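Local coordinates for Pre-mRNA-splicing factor SAD1 (Saccharomyces cerevisiae, PDB 4MSX), which promotes assembly of newly made U4 snRNA into the U4/U6 snRNP and is required for pre-mRNA splicing, at residues 111-114 against 115-119; 151-155 against 156-160; 248-251 against 252-256; 267-270 against 271-274; 280-283 against 284-287. All blocks are in the same frame, centred on the assembly; numbering follows the deposited sequence. Where two conformers were deposited one is given.

Contact 1: 111-114 against 115-119; sequences FIHS and IDENH. With ZN (zinc ion), chain B.
Phe111 O, in the short helix 109-116, is gripped by two donors, Ile115 N and Ser114 OG. Ile115 N reaches it at 3.2 Å, nearly in line with the carbonyl. Ser114 OG gives the shorter bond to Phe111 O, 2.7 Å, in the carbonyl plane and on a lone pair. The hydroxyl swings back there because it sits between its own backbone N and carbonyl carbon (chi1 74°). An alanine at Ser114 removes this hydroxyl and would probably leave Phe111 O with the bond from Ile115 N as its main tie. The helix closes in a Schellman motif. Asn118 has positive phi, and His119 N makes a weak bond back to Ser114 O. This turn brings His119 round to the metal. His113 NE2 binds the zinc ion at 2.0 Å and His119 ND1 at 2.2 Å, with the two ring planes 72° apart. Cys94 and Cys97 complete the site. Glu117 CB lies over one face of the His113 ring, 4.0 Å from its centroid, as a CH-pi contact. Tyr101 also stacks on the His113 ring. Two histidine nitrogens and two cysteine sulfurs thus tie the helix end to Cys94 and Cys97, consistent with a degenerate UBP-type zinc finger.

Contact 2: 151-155 against 156-160; sequences IKFAA and YPTYC
With chi1 at -168°, the Phe153 ring is directed away from its own N and on past the end of helix 146-155. There Pro157 and Thr158 meet it. Tyr156 is the first residue to leave helical geometry, and its non-helical backbone brings Pro157 over the ring. Pro157 CA sits over the centre of one face, 3.8 Å from the Phe153 ring centroid and only 7° off the ring normal. This is a CH-pi contact. The two side chains run at about a right angle to each other, and Pro157 CB comes within 3.7 Å of Phe153 CE1. Farther along, Thr158 O approaches Phe153 CE2 at 3.2 Å, from an oblique direction. Thr158 OG1 is 3.8 Å from Phe153 CD2. The phenyl group is thus met by backbone as much as by side chains.

The last helical bond runs from Tyr156 N to Lys152 O, 3.0 Å long and rather bent. A weak second bond goes from Tyr156 N to Phe153 O. Pro157 has no N-H to give, so its N, 3.0 Å from Phe153 O, cannot continue the pattern. The Tyr156 ring turns off towards helix 222-234, and its OH is hydrogen-bonded to His216. Lys238 makes a cation-pi contact with the Phe153 ring. The arrangement is a helix C-terminus followed by a proline, which cannot supply the next N-H, with an aromatic side chain of the last turn folded under the departing chain. It opens the link from helix 146-155 to helix 161-165.

Contact 3: 248-251 against 252-256; sequences DFVS and YLKVR
Phe249 and Leu253 form the tightly packed side of helix 247-256, an alpha-helix in the USP-type part of the protein. They are four residues apart, one turn along. Both Leu253 methyls sit on one face of the Phe249 ring, at its far end. Leu253 CD1 is 3.9 Å from Phe249 CE2, and its CD2 is 4.0 Å from Phe249 CZ. Leu253 CG lies over the same face, offset toward the rim. The leucine CG is anti to its carbonyl carbon (chi1 -61°), which turns the branch back over the preceding turn. Helix 222-234 packs against this side through Arg226, Cys230 and Phe223. An alanine at Leu253 lacks both methyls, so the Phe249 ring would probably lose the methyl contacts on that face and the packing on Phe269 and Trp272 would be weakened.

Backbone bonds hold the turns together. Tyr252 N to Asp248 O is 2.8 Å, and Val255 N to Ser251 O is 2.9 Å. Asp248 OD2 is in a salt bridge with Arg226. Tyr252 meets the same arginine in a cation-pi contact.

The other side is looser and wetter. Val255 and Lys254 are exposed there, and Val255 CG2 stays 4.1 Å from Ser251 OG. The Lys254 chain bends at its last two torsions and brings its amine to the same water as Ser251 OG. NZ also makes a weak bond to Tyr192 OH. The water joins the two polar ends: it lies 3.0 Å from Ser251 OG and accepts from Lys254 NZ at 3.1 Å.

Contact 4: 267-270 against 271-274; sequences RLFL and LWLF
Leu271 N to Arg267 O and the three bonds that follow keep 267-274 in regular alpha-helical form, the last of them, Phe274 N to Leu270 O, being 2.8 Å long and almost straight at 172°. Leu270 and Phe274 meet face-on in the conformer given for the leucine. There Leu270 CD2 stands over the centre of the phenyl face, 4.0 Å from the Phe274 ring centroid, as a CH-pi contact. Phe274 CG lies anti to its carbonyl carbon (chi1 -84°), which tips the ring back toward the leucine. One position earlier, Phe269 meets two side chains. Its CE1 is 4.2 Å from Trp272 CE3, and its CZ is 4.2 Å from Leu273 CD1, both obliquely. At the start, the extended Arg267 chain sets its guanidinium with one face toward Leu271. Leu271 CD1 rests on that face, toward the rim, 3.5 Å from Arg267 NH2. The side chains spread over several neighbours. Phe269, Leu273 and Phe274 pack on helix 189-203, and Phe269 and Trp272 touch Leu253 of helix 247-256. Phe274 also meets Trp321 edge-to-face and Ile376 of strand 374-379, where Arg267 reaches His378.

Contact 5: 280-283 against 284-287; sequences SSND and LKSI
An N-cap starts helix 282-292, and Ser281 provides it. Its OG accepts from Leu284 N at 3.0 Å, in an almost straight bond (170°). A chi1 of 168° carries the serine oxygen forward over the first turn. Gln220 is a second hydrogen-bond partner of this hydroxyl. The Leu284 side chain lies alongside the cap, with CD1 3.9 Å from Ser281 CB. The first backbone bonds follow at once, with Lys285 N to Ser281 O at 2.9 Å and Ser286 N to Asn282 O at 3.0 Å. Asp283 O then takes two donors. Ser286 OG bonds to it at 2.7 Å and Ile287 N at 3.1 Å, both from the same face of the carbonyl plane. The Ser286 hydroxyl, between backbone N and carbonyl carbon (chi1 69°), thus folds onto the previous turn and has its proton committed to that carbonyl. Asn282 and Lys285 lie on the exposed side. Leu284 is buried against Ile224 of helix 222-234, His211 and Phe212 of helix 206-214, and Ile277 of helix 266-280. Helix 282-292 begins almost directly after helix 266-280 and packs against it and helices 206-214 and 222-234.

In the fold
Along the chain the five contacts follow in series. Contact 1 lies far out in the zinc finger, its centre about 38 Å from the centre of the chain. Contact 2 is about 27 Å from it, centre to centre, where helix 146-155 leads toward the USP-type part. Contacts 3, 4 and 5 all lie in that part, on the successive helices 247-256, 266-280 and 282-292. Contacts 3 and 4 touch directly: Leu253 CD1 is 3.7 Å from Phe269 CE1. Contacts 4 and 5 do not touch, with nearest atoms about 7 Å apart. The zinc-bound finger is thus remote from the three successive helices, of which the first two touch.

Contact 1: 111-114 against 115-119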
loop_
_atom_site.group_PDB
_atom_site.type_symbol
_atom_site.label_atom_id
_atom_site.label_comp_id
_atom_site.label_asym_id
_atom_site.label_seq_id
_atom_site.Cartn_x
_atom_site.Cartn_y
_atom_site.Cartn_z
ATOM N N PHE A 111 15.776 24.084 -20.780
ATOM C CA PHE A 111 15.795 25.295 -21.671
ATOM C C PHE A 111 16.223 24.838 -23.091
ATOM O O PHE A 111 15.524 25.079 -24.088
ATOM C CB PHE A 111 16.709 26.309 -21.057
ATOM C CG PHE A 111 16.490 27.726 -21.576
ATOM C CD1 PHE A 111 17.054 28.119 -22.766
ATOM C CD2 PHE A 111 15.719 28.639 -20.854
ATOM C CE1 PHE A 111 16.870 29.450 -23.257
ATOM C CE2 PHE A 111 15.516 29.944 -21.328
ATOM C CZ PHE A 111 16.110 30.346 -22.543
ATOM N N ILE A 112 17.325 24.090 -23.196
ATOM C CA ILE A 112 17.715 23.527 -24.486
ATOM C C ILE A 112 16.669 22.644 -25.118
ATOM O O ILE A 112 16.422 22.717 -26.324
ATOM C CB ILE A 112 19.056 22.738 -24.380
ATOM C CG1 ILE A 112 20.184 23.688 -24.000
ATOM C CG2 ILE A 112 19.335 21.947 -25.623
ATOM C CD1 ILE A 112 21.505 22.942 -23.723
ATOM N N HIS A 113 16.046 21.769 -24.325
ATOM C CA HIS A 113 14.983 20.934 -24.852
ATOM C C HIS A 113 13.896 21.830 -25.449
ATOM O O HIS A 113 13.290 21.473 -26.457
ATOM C CB HIS A 113 14.316 20.172 -23.670
ATOM C CG HIS A 113 13.217 19.234 -24.079
ATOM N ND1 HIS A 113 13.444 18.049 -24.746
ATOM C CD2 HIS A 113 11.886 19.271 -23.820
ATOM C CE1 HIS A 113 12.291 17.430 -24.946
ATOM N NE2 HIS A 113 11.334 18.148 -24.382
ATOM N N SER A 114 13.617 22.941 -24.793
ATOM C CA SER A 114 12.418 23.705 -25.173
ATOM C C SER A 114 12.647 24.290 -26.570
ATOM O O SER A 114 11.760 24.282 -27.395
ATOM C CB SER A 114 12.095 24.789 -24.174
ATOM O OG SER A 114 12.945 25.918 -24.211
ATOM N N ILE A 115 13.863 24.754 -26.835
ATOM C CA ILE A 115 14.184 25.328 -28.167
ATOM C C ILE A 115 14.323 24.241 -29.215
ATOM O O ILE A 115 13.611 24.232 -30.209
ATOM C CB ILE A 115 15.420 26.213 -28.092
ATOM C CG1 ILE A 115 15.089 27.397 -27.186
ATOM C CG2 ILE A 115 15.827 26.687 -29.550
ATOM C CD1 ILE A 115 16.290 28.213 -26.637
ATOM N N ASP A 116 15.184 23.259 -28.958
ATOM C CA ASP A 116 15.454 22.216 -29.927
ATOM C C ASP A 116 14.364 21.238 -30.202
ATOM O O ASP A 116 14.305 20.726 -31.304
ATOM C CB ASP A 116 16.717 21.442 -29.526
ATOM C CG ASP A 116 17.966 22.315 -29.647
ATOM O OD1 ASP A 116 17.828 23.408 -30.195
ATOM O OD2 ASP A 116 19.056 21.948 -29.195
ATOM N N GLU A 117 13.531 20.895 -29.214
ATOM C CA GLU A 117 12.436 19.977 -29.511
ATOM C C GLU A 117 11.128 20.771 -29.740
ATOM O O GLU A 117 10.114 20.181 -30.079
ATOM C CB GLU A 117 12.265 18.942 -28.366
ATOM C CG GLU A 117 13.591 18.154 -28.091
ATOM C CD GLU A 117 14.161 17.501 -29.347
ATOM O OE1 GLU A 117 13.390 16.862 -30.100
ATOM O OE2 GLU A 117 15.383 17.633 -29.593
ATOM N N ASN A 118 11.181 22.085 -29.543
ATOM C CA ASN A 118 9.982 22.914 -29.750
ATOM C C ASN A 118 8.880 22.459 -28.762
ATOM O O ASN A 118 7.746 22.254 -29.200
ATOM C CB ASN A 118 9.437 22.699 -31.167
ATOM C CG ASN A 118 8.311 23.700 -31.548
ATOM O OD1 ASN A 118 8.205 24.812 -31.003
ATOM N ND2 ASN A 118 7.468 23.280 -32.483
ATOM N N HIS A 119 9.221 22.277 -27.474
ATOM C CA HIS A 119 8.224 21.877 -26.405
ATOM C C HIS A 119 8.339 22.972 -25.360
ATOM O O HIS A 119 9.428 23.228 -24.864
ATOM C CB HIS A 119 8.548 20.445 -25.821
ATOM C CG HIS A 119 8.336 19.338 -26.802
ATOM N ND1 HIS A 119 8.716 18.038 -26.564
ATOM C CD2 HIS A 119 7.798 19.343 -28.046
ATOM C CE1 HIS A 119 8.402 17.279 -27.602
ATOM N NE2 HIS A 119 7.859 18.054 -28.523
HETATM ZN ZN ZN B . 9.370 17.592 -24.485
#

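Contact 2: 151-155 against 156-160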
loop_
_atom_site.group_PDB
_atom_site.type_symbol
_atom_site.label_atom_id
_atom_site.label_comp_id
_atom_site.label_asym_id
_atom_site.label_seq_id
_atom_site.Cartn_x
_atom_site.Cartn_y
_atom_site.Cartn_z
ATOM N N ILE A 151 -3.339 18.534 -14.315
ATOM C CA ILE A 151 -1.952 18.052 -14.294
ATOM C C ILE A 151 -1.321 18.188 -12.943
ATOM O O ILE A 151 -0.643 17.272 -12.461
ATOM C CB ILE A 151 -1.068 18.810 -15.378
ATOM C CG1 ILE A 151 -1.496 18.332 -16.754
ATOM C CG2 ILE A 151 0.416 18.536 -15.145
ATOM C CD1 ILE A 151 -0.993 19.308 -17.892
ATOM N N LYS A 152 -1.614 19.289 -12.264
ATOM C CA LYS A 152 -1.048 19.490 -10.945
ATOM C C LYS A 152 -1.657 18.408 -9.990
ATOM O O LYS A 152 -0.986 17.909 -9.072
ATOM C CB LYS A 152 -1.429 20.864 -10.413
ATOM C CG LYS A 152 -0.716 21.258 -9.133
ATOM C CD LYS A 152 -1.069 22.700 -8.787
ATOM C CE LYS A 152 -0.474 23.145 -7.472
ATOM N NZ LYS A 152 -0.778 24.595 -7.204
ATOM N N PHE A 153 -2.908 18.053 -10.229
ATOM C CA PHE A 153 -3.559 17.037 -9.374
ATOM C C PHE A 153 -2.927 15.629 -9.617
ATOM O O PHE A 153 -2.794 14.820 -8.681
ATOM C CB PHE A 153 -5.013 16.978 -9.691
ATOM C CG PHE A 153 -5.824 16.179 -8.687
ATOM C CD1 PHE A 153 -5.855 14.790 -8.745
ATOM C CD2 PHE A 153 -6.566 16.836 -7.709
ATOM C CE1 PHE A 153 -6.634 14.048 -7.837
ATOM C CE2 PHE A 153 -7.362 16.088 -6.782
ATOM C CZ PHE A 153 -7.393 14.713 -6.871
ATOM N N ALA A 154 -2.547 15.337 -10.867
ATOM C CA ALA A 154 -1.882 14.075 -11.192
ATOM C C ALA A 154 -0.538 13.956 -10.476
ATOM O O ALA A 154 -0.110 12.835 -10.108
ATOM C CB ALA A 154 -1.669 13.935 -12.745
ATOM N N ALA A 155 0.145 15.092 -10.296
ATOM C CA ALA A 155 1.427 15.117 -9.585
ATOM C C ALA A 155 1.271 15.087 -8.051
ATOM O O ALA A 155 2.153 14.573 -7.339
ATOM C CB ALA A 155 2.254 16.383 -9.993
ATOM N N TYR A 156 0.163 15.636 -7.544
ATOM C CA TYR A 156 -0.013 15.773 -6.116
ATOM C C TYR A 156 -1.521 15.893 -5.787
ATOM O O TYR A 156 -2.032 16.965 -5.696
ATOM C CB TYR A 156 0.771 16.998 -5.637
ATOM C CG TYR A 156 0.771 17.150 -4.149
ATOM C CD1 TYR A 156 1.702 16.464 -3.381
ATOM C CD2 TYR A 156 -0.158 17.958 -3.492
ATOM C CE1 TYR A 156 1.735 16.558 -2.009
ATOM C CE2 TYR A 156 -0.141 18.055 -2.074
ATOM C CZ TYR A 156 0.806 17.319 -1.348
ATOM O OH TYR A 156 0.913 17.380 0.024
ATOM N N PRO A 157 -2.243 14.766 -5.712
ATOM C CA PRO A 157 -3.689 14.778 -5.477
ATOM C C PRO A 157 -4.007 15.516 -4.183
ATOM O O PRO A 157 -3.235 15.422 -3.230
ATOM C CB PRO A 157 -4.056 13.285 -5.365
ATOM C CG PRO A 157 -2.991 12.602 -6.228
ATOM C CD PRO A 157 -1.733 13.405 -5.922
ATOM N N THR A 158 -5.108 16.270 -4.193
ATOM C CA THR A 158 -5.524 17.064 -3.040
ATOM C C THR A 158 -6.967 16.704 -2.710
ATOM O O THR A 158 -7.735 16.276 -3.579
ATOM C CB THR A 158 -5.443 18.596 -3.312
ATOM O OG1 THR A 158 -6.043 18.877 -4.582
ATOM C CG2 THR A 158 -3.981 19.079 -3.309
ATOM N N TYR A 159 -7.341 16.817 -1.435
ATOM C CA TYR A 159 -8.643 16.323 -1.021
ATOM C C TYR A 159 -9.166 17.273 0.073
ATOM O O TYR A 159 -8.363 17.875 0.769
ATOM C CB TYR A 159 -8.513 14.915 -0.366
ATOM C CG TYR A 159 -7.931 13.875 -1.330
ATOM C CD1 TYR A 159 -8.766 13.186 -2.201
ATOM C CD2 TYR A 159 -6.554 13.635 -1.390
ATOM C CE1 TYR A 159 -8.263 12.268 -3.105
ATOM C CE2 TYR A 159 -6.036 12.666 -2.285
ATOM C CZ TYR A 159 -6.906 12.009 -3.142
ATOM O OH TYR A 159 -6.498 11.079 -4.051
ATOM N N CYS A 160 -10.480 17.384 0.218
ATOM C CA CYS A 160 -11.065 18.056 1.376
ATOM C C CYS A 160 -11.910 17.001 2.066
ATOM O O CYS A 160 -12.275 16.002 1.442
ATOM C CB CYS A 160 -11.958 19.232 0.934
ATOM S SG CYS A 160 -13.340 18.635 -0.009
#

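Contact 3: 248-251 against 252-256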
loop_
_atom_site.group_PDB
_atom_site.type_symbol
_atom_site.label_atom_id
_atom_site.label_comp_id
_atom_site.label_asym_id
_atom_site.label_seq_id
_atom_site.Cartn_x
_atom_site.Cartn_y
_atom_site.Cartn_z
ATOM N N ASP A 248 10.072 3.358 -7.906
ATOM C CA ASP A 248 11.003 4.348 -7.369
ATOM C C ASP A 248 10.875 4.539 -5.867
ATOM O O ASP A 248 11.878 4.757 -5.185
ATOM C CB ASP A 248 10.781 5.748 -7.995
ATOM C CG ASP A 248 11.722 6.785 -7.401
ATOM O OD1 ASP A 248 12.964 6.571 -7.576
ATOM O OD2 ASP A 248 11.254 7.761 -6.748
ATOM N N PHE A 249 9.643 4.548 -5.341
ATOM C CA PHE A 249 9.457 4.659 -3.890
ATOM C C PHE A 249 10.198 3.473 -3.180
ATOM O O PHE A 249 10.967 3.690 -2.229
ATOM C CB PHE A 249 7.954 4.643 -3.507
ATOM C CG PHE A 249 7.705 4.623 -2.018
ATOM C CD1 PHE A 249 8.146 5.655 -1.226
ATOM C CD2 PHE A 249 7.098 3.528 -1.406
ATOM C CE1 PHE A 249 7.952 5.654 0.148
ATOM C CE2 PHE A 249 6.888 3.499 -0.043
ATOM C CZ PHE A 249 7.299 4.575 0.752
ATOM N N VAL A 250 9.974 2.250 -3.664
ATOM C CA VAL A 250 10.535 1.064 -2.937
ATOM C C VAL A 250 12.043 1.057 -3.117
ATOM O O VAL A 250 12.794 0.747 -2.212
ATOM C CB VAL A 250 9.905 -0.281 -3.386
ATOM C CG1 VAL A 250 10.582 -1.423 -2.577
ATOM C CG2 VAL A 250 8.353 -0.250 -3.113
ATOM N N SER A 251 12.488 1.485 -4.290
ATOM C CA SER A 251 13.925 1.528 -4.537
ATOM C C SER A 251 14.546 2.613 -3.660
ATOM O O SER A 251 15.624 2.418 -3.092
ATOM C CB SER A 251 14.223 1.708 -6.037
ATOM O OG SER A 251 15.577 2.004 -6.162
ATOM N N TYR A 252 13.840 3.728 -3.444
ATOM C CA TYR A 252 14.319 4.738 -2.520
ATOM C C TYR A 252 14.481 4.170 -1.097
ATOM O O TYR A 252 15.434 4.499 -0.336
ATOM C CB TYR A 252 13.327 5.980 -2.507
ATOM C CG TYR A 252 13.467 6.847 -1.288
ATOM C CD1 TYR A 252 14.450 7.825 -1.235
ATOM C CD2 TYR A 252 12.634 6.710 -0.189
ATOM C CE1 TYR A 252 14.636 8.607 -0.113
ATOM C CE2 TYR A 252 12.810 7.500 0.958
ATOM C CZ TYR A 252 13.830 8.444 0.974
ATOM O OH TYR A 252 14.074 9.232 2.063
ATOM N N LEU A 253 13.500 3.386 -0.651
ATOM C CA LEU A 253 13.641 2.809 0.675
ATOM C C LEU A 253 14.961 1.975 0.825
ATOM O O LEU A 253 15.561 1.962 1.868
ATOM C CB LEU A 253 12.448 1.868 0.953
ATOM C CG LEU A 253 11.087 2.590 0.923
ATOM C CD1 LEU A 253 9.997 1.484 1.262
ATOM C CD2 LEU A 253 11.016 3.732 1.973
ATOM N N LYS A 254 15.324 1.265 -0.215
ATOM C CA LYS A 254 16.509 0.368 -0.137
ATOM C C LYS A 254 17.782 1.263 -0.211
ATOM O O LYS A 254 18.758 1.096 0.549
ATOM C CB LYS A 254 16.516 -0.617 -1.303
ATOM C CG LYS A 254 15.258 -1.568 -1.405
ATOM C CD LYS A 254 15.567 -2.905 -2.135
ATOM C CE LYS A 254 14.517 -3.292 -3.200
ATOM N NZ LYS A 254 14.682 -2.608 -4.564
ATOM N N VAL A 255 17.750 2.237 -1.114
ATOM C CA VAL A 255 18.969 3.075 -1.365
ATOM C C VAL A 255 19.212 4.083 -0.241
ATOM O O VAL A 255 20.340 4.284 0.210
ATOM C CB VAL A 255 18.832 3.771 -2.740
ATOM C CG1 VAL A 255 19.925 4.878 -2.965
ATOM C CG2 VAL A 255 18.897 2.735 -3.828
ATOM N N ARG A 256 18.161 4.694 0.292
ATOM C CA ARG A 256 18.387 5.753 1.244
ATOM C C ARG A 256 17.824 5.491 2.640
ATOM O O ARG A 256 18.210 6.168 3.588
ATOM C CB ARG A 256 17.917 7.099 0.617
ATOM C CG ARG A 256 19.000 7.676 -0.338
ATOM C CD ARG A 256 18.771 9.117 -0.796
ATOM N NE ARG A 256 17.977 9.177 -2.029
ATOM C CZ ARG A 256 17.154 10.171 -2.354
ATOM N NH1 ARG A 256 17.003 11.217 -1.543
ATOM N NH2 ARG A 256 16.471 10.120 -3.497
HETATM O O HOH W 1 16.801 -0.642 -5.709
#

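Contact 4: 267-270 against 271-274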
loop_
_atom_site.group_PDB
_atom_site.type_symbol
_atom_site.label_atom_id
_atom_site.label_comp_id
_atom_site.label_asym_id
_atom_site.label_seq_id
_atom_site.Cartn_x
_atom_site.Cartn_y
_atom_site.Cartn_z
ATOM N N ARG A 267 4.534 -9.476 5.425
ATOM C CA ARG A 267 4.586 -9.296 6.845
ATOM C C ARG A 267 5.861 -8.526 7.268
ATOM O O ARG A 267 5.803 -7.566 8.050
ATOM C CB ARG A 267 4.585 -10.656 7.548
ATOM C CG ARG A 267 4.769 -10.476 9.049
ATOM C CD ARG A 267 4.776 -11.848 9.803
ATOM N NE ARG A 267 5.388 -11.624 11.091
ATOM C CZ ARG A 267 6.702 -11.658 11.305
ATOM N NH1 ARG A 267 7.532 -12.047 10.340
ATOM N NH2 ARG A 267 7.149 -11.374 12.520
ATOM N N LEU A 268 7.020 -8.980 6.770
ATOM C CA LEU A 268 8.275 -8.331 7.128
ATOM C C LEU A 268 8.247 -6.859 6.658
ATOM O O LEU A 268 8.729 -5.972 7.330
ATOM C CB LEU A 268 9.449 -9.035 6.416
ATOM C CG LEU A 268 9.702 -10.436 7.025
ATOM C CD1 LEU A 268 10.764 -11.240 6.185
ATOM C CD2 LEU A 268 10.156 -10.265 8.477
ATOM N N PHE A 269 7.695 -6.630 5.484
ATOM C CA PHE A 269 7.678 -5.262 4.965
ATOM C C PHE A 269 6.661 -4.397 5.725
ATOM O O PHE A 269 6.941 -3.245 6.023
ATOM C CB PHE A 269 7.398 -5.245 3.473
ATOM C CG PHE A 269 7.424 -3.841 2.869
ATOM C CD1 PHE A 269 8.579 -3.050 2.958
ATOM C CD2 PHE A 269 6.286 -3.306 2.251
ATOM C CE1 PHE A 269 8.608 -1.749 2.421
ATOM C CE2 PHE A 269 6.309 -1.987 1.689
ATOM C CZ PHE A 269 7.472 -1.236 1.770
ATOM N N LEU A 270 5.496 -4.960 6.066
ATOM C CA LEU A 270 4.505 -4.208 6.878
ATOM C C LEU A 270 5.128 -3.792 8.206
ATOM O O LEU A 270 4.997 -2.649 8.628
ATOM C CB LEU A 270 3.268 -5.091 7.143
ATOM C CG LEU A 270 2.220 -4.319 7.988
ATOM C CD1 LEU A 270 0.801 -4.743 7.578
ATOM C CD2 LEU A 270 2.469 -4.568 9.455
ATOM N N LEU A 271 5.831 -4.711 8.876
ATOM C CA LEU A 271 6.416 -4.418 10.191
ATOM C C LEU A 271 7.500 -3.349 9.996
ATOM O O LEU A 271 7.642 -2.421 10.795
ATOM C CB LEU A 271 7.119 -5.655 10.789
ATOM C CG LEU A 271 6.099 -6.759 11.228
ATOM C CD1 LEU A 271 6.769 -8.011 11.755
ATOM C CD2 LEU A 271 5.159 -6.222 12.312
ATOM N N TRP A 272 8.335 -3.526 8.977
ATOM C CA TRP A 272 9.372 -2.504 8.719
ATOM C C TRP A 272 8.709 -1.107 8.500
ATOM O O TRP A 272 9.189 -0.063 9.002
ATOM C CB TRP A 272 10.192 -2.883 7.450
ATOM C CG TRP A 272 11.384 -1.994 7.220
ATOM C CD1 TRP A 272 12.700 -2.226 7.621
ATOM C CD2 TRP A 272 11.402 -0.765 6.468
ATOM N NE1 TRP A 272 13.518 -1.176 7.173
ATOM C CE2 TRP A 272 12.748 -0.285 6.469
ATOM C CE3 TRP A 272 10.413 -0.019 5.804
ATOM C CZ2 TRP A 272 13.109 0.924 5.871
ATOM C CZ3 TRP A 272 10.799 1.207 5.176
ATOM C CH2 TRP A 272 12.136 1.631 5.221
ATOM N N LEU A 273 7.681 -1.089 7.671
ATOM C CA LEU A 273 7.058 0.177 7.257
ATOM C C LEU A 273 6.342 0.817 8.483
ATOM O O LEU A 273 6.453 2.031 8.722
ATOM C CB LEU A 273 6.036 -0.062 6.142
ATOM C CG LEU A 273 5.630 1.227 5.443
ATOM C CD1 LEU A 273 6.817 1.823 4.612
ATOM C CD2 LEU A 273 4.405 0.990 4.567
ATOM N N PHE A 274 5.618 0.018 9.277
ATOM C CA PHE A 274 5.015 0.597 10.518
ATOM C C PHE A 274 6.076 1.169 11.456
ATOM O O PHE A 274 5.900 2.261 12.028
ATOM C CB PHE A 274 4.254 -0.445 11.328
ATOM C CG PHE A 274 2.844 -0.655 10.863
ATOM C CD1 PHE A 274 2.451 -0.302 9.590
ATOM C CD2 PHE A 274 1.898 -1.187 11.717
ATOM C CE1 PHE A 274 1.124 -0.487 9.165
ATOM C CE2 PHE A 274 0.579 -1.382 11.302
ATOM C CZ PHE A 274 0.200 -1.035 10.034
#

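Contact 5: 280-283 against 284-287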
loop_
_atom_site.group_PDB
_atom_site.type_symbol
_atom_site.label_atom_id
_atom_site.label_comp_id
_atom_site.label_asym_id
_atom_site.label_seq_id
_atom_site.Cartn_x
_atom_site.Cartn_y
_atom_site.Cartn_z
ATOM N N SER A 280 9.452 8.204 12.266
ATOM C CA SER A 280 9.543 9.381 11.395
ATOM C C SER A 280 8.466 10.480 11.640
ATOM O O SER A 280 8.657 11.603 11.217
ATOM C CB SER A 280 9.417 8.962 9.937
ATOM O OG SER A 280 10.456 8.046 9.635
ATOM N N SER A 281 7.344 10.128 12.254
ATOM C CA SER A 281 6.188 11.042 12.365
ATOM C C SER A 281 5.525 10.835 13.698
ATOM O O SER A 281 4.969 9.757 13.961
ATOM C CB SER A 281 5.161 10.796 11.257
ATOM O OG SER A 281 3.906 11.507 11.534
ATOM N N ASN A 282 5.549 11.847 14.564
ATOM C CA ASN A 282 4.875 11.668 15.854
ATOM C C ASN A 282 3.375 11.544 15.690
ATOM O O ASN A 282 2.736 10.768 16.419
ATOM C CB ASN A 282 5.242 12.790 16.842
ATOM C CG ASN A 282 6.681 12.681 17.318
ATOM O OD1 ASN A 282 7.180 11.577 17.590
ATOM N ND2 ASN A 282 7.371 13.821 17.394
ATOM N N ASP A 283 2.812 12.314 14.755
ATOM C CA ASP A 283 1.367 12.287 14.453
ATOM C C ASP A 283 0.924 10.854 14.018
ATOM O O ASP A 283 -0.074 10.276 14.535
ATOM C CB ASP A 283 1.040 13.216 13.249
ATOM C CG ASP A 283 1.211 14.687 13.539
ATOM O OD1 ASP A 283 1.507 15.088 14.706
ATOM O OD2 ASP A 283 1.009 15.459 12.562
ATOM N N LEU A 284 1.627 10.301 13.019
ATOM C CA LEU A 284 1.237 8.959 12.532
ATOM C C LEU A 284 1.574 7.905 13.572
ATOM O O LEU A 284 0.878 6.908 13.693
ATOM C CB LEU A 284 1.929 8.631 11.192
ATOM C CG LEU A 284 1.312 9.489 10.058
ATOM C CD1 LEU A 284 2.293 9.727 8.893
ATOM C CD2 LEU A 284 -0.014 8.902 9.557
ATOM N N LYS A 285 2.649 8.097 14.322
ATOM C CA LYS A 285 2.942 7.169 15.387
ATOM C C LYS A 285 1.776 7.069 16.362
ATOM O O LYS A 285 1.361 5.969 16.767
ATOM C CB LYS A 285 4.199 7.605 16.130
ATOM C CG LYS A 285 4.543 6.719 17.337
ATOM C CD LYS A 285 5.722 7.345 18.056
ATOM C CE LYS A 285 6.159 6.572 19.283
ATOM N NZ LYS A 285 7.352 7.232 19.911
ATOM N N SER A 286 1.230 8.226 16.762
ATOM C CA SER A 286 0.115 8.180 17.705
ATOM C C SER A 286 -1.113 7.532 17.069
ATOM O O SER A 286 -1.832 6.809 17.728
ATOM C CB SER A 286 -0.191 9.629 18.206
ATOM O OG SER A 286 -0.744 10.390 17.132
ATOM N N ILE A 287 -1.370 7.744 15.776
ATOM C CA ILE A 287 -2.561 7.118 15.164
ATOM C C ILE A 287 -2.377 5.574 15.026
ATOM O O ILE A 287 -3.286 4.791 15.317
ATOM C CB ILE A 287 -2.803 7.685 13.766
ATOM C CG1 ILE A 287 -3.237 9.177 13.883
ATOM C CG2 ILE A 287 -3.907 6.862 13.042
ATOM C CD1 ILE A 287 -3.118 9.967 12.557
#